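Local coordinates for protein putative amidohydrolase (Unidentified, PDB 3MKV) that probably hydrolyses dipeptides with a C-terminal proline, as a two-zinc prolidase of the amidohydrolase superfamily, at residues G126-Q138 against V177-Q191. Sequence-based numbering, arbitrary orientation.
Sequences GPRLFVSGRALSQ and VRRAVREELQMGADQ
Leu136 lays its CD2 methyl on helix 174–187, where CG2 of Val181 meets it at 3.5 Å, the two side chains crossing at about a right angle, with CB of Ala180 close by. One turn further on, Glu184 bends at chi2 (-52°), which brings its carboxylate back toward the chain at Gly133 and Arg134. OE1 accepts a nearly straight bond from Arg134 N (3.2 Å), the N-H arriving from above the carboxylate plane, and OE2 forms a salt bridge to Arg134 NH2 with guanidinium and carboxylate 75° apart. A water bridges Arg134 NE and Glu184 OE1, while Arg169 is a second cationic partner of OE2. In the TIM-barrel fold of this superfamily, strand 128–131 lies parallel to strand 102–107, and the helix, closed at Gly188 by a Schellman motif, returns the chain to the barrel at Asp190 and Gln191, the latter two residues before the carboxylated Lys193 that bridges the zinc ions. There the side-chain amide of Gln191 works as a two-pronged donor: NE2 reaches Ser132 OG (3.0 Å) almost in the amide plane and Phe130 O from above that carbonyl's plane. Ser132 OG also bonds to Asp107 O. Asp190 holds the backbone of Val131 at both its polar atoms, its N donating to Val131 O (2.8 Å) and OD2 receiving Val131 N (2.7 Å) on the anti lone pair; Lys116 forms a salt bridge with the same oxygen and probably stabilises the ionised carboxylate.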
# COMPACT_ATOMS: atom_id res chain seq x y z
N GLY A 126 -16.62 -29.66 26.40
CA GLY A 126 -17.41 -28.48 26.68
C GLY A 126 -18.78 -28.58 26.07
O GLY A 126 -19.16 -29.61 25.52
N PRO A 127 -19.55 -27.49 26.16
CA PRO A 127 -20.87 -27.48 25.58
C PRO A 127 -20.77 -27.56 24.05
O PRO A 127 -19.78 -27.13 23.48
CB PRO A 127 -21.43 -26.12 25.99
CG PRO A 127 -20.51 -25.58 27.03
CD PRO A 127 -19.18 -26.21 26.78
N ARG A 128 -21.78 -28.13 23.41
CA ARG A 128 -21.91 -28.01 21.98
C ARG A 128 -21.98 -26.52 21.69
O ARG A 128 -22.63 -25.77 22.41
CB ARG A 128 -23.19 -28.71 21.52
CG ARG A 128 -23.58 -28.41 20.10
CD ARG A 128 -24.88 -29.09 19.74
NE ARG A 128 -24.85 -30.52 19.99
CZ ARG A 128 -25.23 -31.08 21.14
NH1 ARG A 128 -25.67 -30.32 22.13
NH2 ARG A 128 -25.19 -32.41 21.28
N LEU A 129 -21.27 -26.09 20.64
CA LEU A 129 -21.08 -24.65 20.40
C LEU A 129 -21.81 -24.15 19.17
O LEU A 129 -21.61 -24.65 18.07
CB LEU A 129 -19.60 -24.31 20.28
CG LEU A 129 -18.68 -24.38 21.50
CD1 LEU A 129 -17.32 -23.80 21.14
CD2 LEU A 129 -19.27 -23.61 22.68
N PHE A 130 -22.66 -23.15 19.36
CA PHE A 130 -23.22 -22.41 18.23
C PHE A 130 -22.57 -21.03 18.23
O PHE A 130 -22.93 -20.16 19.03
CB PHE A 130 -24.73 -22.28 18.36
CG PHE A 130 -25.48 -23.51 17.95
CD1 PHE A 130 -25.55 -24.62 18.78
CD2 PHE A 130 -26.13 -23.56 16.73
CE1 PHE A 130 -26.24 -25.75 18.41
CE2 PHE A 130 -26.83 -24.69 16.34
CZ PHE A 130 -26.88 -25.79 17.18
N VAL A 131 -21.62 -20.84 17.31
CA VAL A 131 -20.75 -19.67 17.34
C VAL A 131 -21.14 -18.56 16.36
O VAL A 131 -21.68 -18.80 15.28
CB VAL A 131 -19.29 -20.10 17.09
CG1 VAL A 131 -18.88 -21.21 18.08
CG2 VAL A 131 -19.12 -20.58 15.67
N SER A 132 -20.83 -17.33 16.76
CA SER A 132 -21.12 -16.14 15.98
C SER A 132 -19.91 -15.66 15.19
O SER A 132 -20.04 -14.82 14.30
CB SER A 132 -21.56 -15.01 16.91
OG SER A 132 -22.83 -15.27 17.47
N GLY A 133 -18.73 -16.19 15.51
CA GLY A 133 -17.48 -15.60 15.05
C GLY A 133 -17.26 -14.27 15.77
O GLY A 133 -17.50 -14.16 16.97
N ARG A 134 -16.82 -13.26 15.04
CA ARG A 134 -16.66 -11.94 15.63
C ARG A 134 -17.92 -11.09 15.47
O ARG A 134 -18.53 -11.06 14.41
CB ARG A 134 -15.47 -11.21 15.01
CG ARG A 134 -14.14 -11.72 15.52
CD ARG A 134 -13.01 -11.13 14.70
NE ARG A 134 -12.92 -11.70 13.35
CZ ARG A 134 -12.30 -11.10 12.34
NH1 ARG A 134 -11.74 -9.92 12.52
NH2 ARG A 134 -12.25 -11.68 11.15
N ALA A 135 -18.31 -10.41 16.55
CA ALA A 135 -19.43 -9.48 16.51
C ALA A 135 -19.13 -8.34 15.55
O ALA A 135 -18.02 -7.80 15.55
CB ALA A 135 -19.67 -8.93 17.90
N LEU A 136 -20.11 -7.97 14.73
CA LEU A 136 -19.96 -6.80 13.86
C LEU A 136 -20.30 -5.50 14.60
O LEU A 136 -21.36 -5.36 15.19
CB LEU A 136 -20.80 -6.94 12.60
CG LEU A 136 -20.12 -7.59 11.38
CD1 LEU A 136 -19.52 -8.95 11.70
CD2 LEU A 136 -21.10 -7.70 10.24
N SER A 137 -19.38 -4.55 14.56
CA SER A 137 -19.60 -3.26 15.17
C SER A 137 -19.21 -2.17 14.19
O SER A 137 -18.36 -2.38 13.31
CB SER A 137 -18.77 -3.14 16.45
OG SER A 137 -18.84 -1.82 16.97
N GLN A 138 -19.83 -1.00 14.33
CA GLN A 138 -19.45 0.16 13.56
C GLN A 138 -18.29 0.81 14.30
O GLN A 138 -17.98 0.45 15.44
CB GLN A 138 -20.61 1.16 13.48
CG GLN A 138 -20.98 1.72 14.85
CD GLN A 138 -21.92 2.91 14.79
OE1 GLN A 138 -23.09 2.79 14.42
NE2 GLN A 138 -21.41 4.07 15.18
N VAL A 177 -19.94 -4.36 5.50
CA VAL A 177 -20.69 -5.27 6.36
C VAL A 177 -21.18 -6.50 5.61
O VAL A 177 -21.40 -7.55 6.20
CB VAL A 177 -21.87 -4.57 7.11
CG1 VAL A 177 -21.36 -3.38 7.87
CG2 VAL A 177 -22.97 -4.14 6.12
N ARG A 178 -21.34 -6.38 4.30
CA ARG A 178 -21.63 -7.56 3.48
C ARG A 178 -20.42 -8.46 3.44
O ARG A 178 -20.52 -9.64 3.75
CB ARG A 178 -22.03 -7.16 2.06
CG ARG A 178 -23.53 -7.17 1.81
CD ARG A 178 -23.86 -6.78 0.39
NE ARG A 178 -25.28 -6.48 0.27
CZ ARG A 178 -25.82 -5.74 -0.69
NH1 ARG A 178 -27.13 -5.52 -0.71
NH2 ARG A 178 -25.05 -5.21 -1.64
N ARG A 179 -19.27 -7.91 3.06
CA ARG A 179 -18.06 -8.70 2.97
C ARG A 179 -17.73 -9.36 4.31
O ARG A 179 -17.39 -10.55 4.36
CB ARG A 179 -16.89 -7.84 2.47
CG ARG A 179 -15.73 -8.67 1.87
CD ARG A 179 -14.73 -7.81 1.08
NE ARG A 179 -14.78 -6.40 1.46
CZ ARG A 179 -15.25 -5.42 0.69
NH1 ARG A 179 -15.71 -5.68 -0.54
NH2 ARG A 179 -15.27 -4.17 1.13
N ALA A 180 -17.84 -8.60 5.38
CA ALA A 180 -17.56 -9.11 6.71
C ALA A 180 -18.44 -10.31 7.03
O ALA A 180 -17.96 -11.35 7.47
CB ALA A 180 -17.75 -8.01 7.75
N VAL A 181 -19.75 -10.18 6.81
CA VAL A 181 -20.65 -11.28 7.13
C VAL A 181 -20.30 -12.48 6.28
O VAL A 181 -20.32 -13.61 6.76
CB VAL A 181 -22.11 -10.91 6.89
CG1 VAL A 181 -22.99 -12.16 6.89
CG2 VAL A 181 -22.58 -9.91 7.95
N ARG A 182 -19.99 -12.24 5.02
CA ARG A 182 -19.66 -13.33 4.11
C ARG A 182 -18.38 -14.03 4.57
O ARG A 182 -18.29 -15.26 4.51
CB ARG A 182 -19.53 -12.81 2.67
CG ARG A 182 -20.87 -12.43 2.04
CD ARG A 182 -20.68 -11.73 0.70
NE ARG A 182 -21.95 -11.40 0.08
CZ ARG A 182 -22.10 -10.64 -1.00
NH1 ARG A 182 -21.05 -10.14 -1.62
NH2 ARG A 182 -23.31 -10.42 -1.47
N GLU A 183 -17.43 -13.25 5.08
CA GLU A 183 -16.21 -13.80 5.67
C GLU A 183 -16.46 -14.67 6.91
O GLU A 183 -15.90 -15.76 7.03
CB GLU A 183 -15.23 -12.66 6.01
CG GLU A 183 -14.77 -11.91 4.76
CD GLU A 183 -13.82 -10.77 5.06
OE1 GLU A 183 -13.37 -10.67 6.21
OE2 GLU A 183 -13.51 -9.99 4.13
N GLU A 184 -17.29 -14.18 7.82
CA GLU A 184 -17.57 -14.92 9.04
C GLU A 184 -18.28 -16.22 8.70
O GLU A 184 -17.99 -17.28 9.26
CB GLU A 184 -18.41 -14.08 10.02
CG GLU A 184 -17.70 -12.85 10.60
CD GLU A 184 -16.34 -13.17 11.21
OE1 GLU A 184 -16.25 -14.12 12.02
OE2 GLU A 184 -15.36 -12.46 10.89
N LEU A 185 -19.24 -16.13 7.78
CA LEU A 185 -19.95 -17.31 7.34
C LEU A 185 -19.03 -18.34 6.66
O LEU A 185 -19.12 -19.53 6.93
CB LEU A 185 -21.11 -16.91 6.42
CG LEU A 185 -22.29 -16.18 7.07
CD1 LEU A 185 -23.28 -15.71 6.02
CD2 LEU A 185 -22.99 -17.09 8.06
N GLN A 186 -18.13 -17.88 5.79
CA GLN A 186 -17.23 -18.81 5.11
C GLN A 186 -16.29 -19.45 6.13
O GLN A 186 -15.87 -20.60 5.96
CB GLN A 186 -16.43 -18.15 3.97
CG GLN A 186 -15.03 -17.68 4.36
CD GLN A 186 -13.96 -18.79 4.35
OE1 GLN A 186 -13.78 -19.50 3.36
NE2 GLN A 186 -13.22 -18.90 5.45
N MET A 187 -15.97 -18.71 7.19
CA MET A 187 -15.08 -19.22 8.22
C MET A 187 -15.79 -20.21 9.16
O MET A 187 -15.14 -20.90 9.95
CB MET A 187 -14.39 -18.08 8.98
CG MET A 187 -13.07 -17.62 8.32
SD MET A 187 -12.12 -16.28 9.09
CE MET A 187 -13.37 -15.04 9.33
N GLY A 188 -17.12 -20.29 9.05
CA GLY A 188 -17.91 -21.32 9.75
C GLY A 188 -18.89 -20.86 10.83
O GLY A 188 -19.41 -21.70 11.57
N ALA A 189 -19.13 -19.56 10.94
CA ALA A 189 -20.14 -19.04 11.89
C ALA A 189 -21.50 -19.70 11.73
O ALA A 189 -21.98 -19.90 10.62
CB ALA A 189 -20.29 -17.53 11.73
N ASP A 190 -22.14 -20.04 12.85
CA ASP A 190 -23.48 -20.62 12.82
C ASP A 190 -24.55 -19.54 12.67
O ASP A 190 -25.66 -19.82 12.23
CB ASP A 190 -23.75 -21.42 14.08
CG ASP A 190 -22.80 -22.58 14.25
OD1 ASP A 190 -22.78 -23.48 13.39
OD2 ASP A 190 -22.07 -22.60 15.27
N GLN A 191 -24.23 -18.31 13.06
CA GLN A 191 -25.18 -17.20 13.02
C GLN A 191 -24.38 -15.92 13.14
O GLN A 191 -23.17 -15.98 13.37
CB GLN A 191 -26.22 -17.29 14.15
CG GLN A 191 -25.68 -16.96 15.54
CD GLN A 191 -25.07 -18.17 16.23
OE1 GLN A 191 -25.48 -19.30 15.98
NE2 GLN A 191 -24.08 -17.94 17.10
O HOH W 1 -13.85 -14.71 13.00
O HOH W 2 -11.13 -11.42 8.31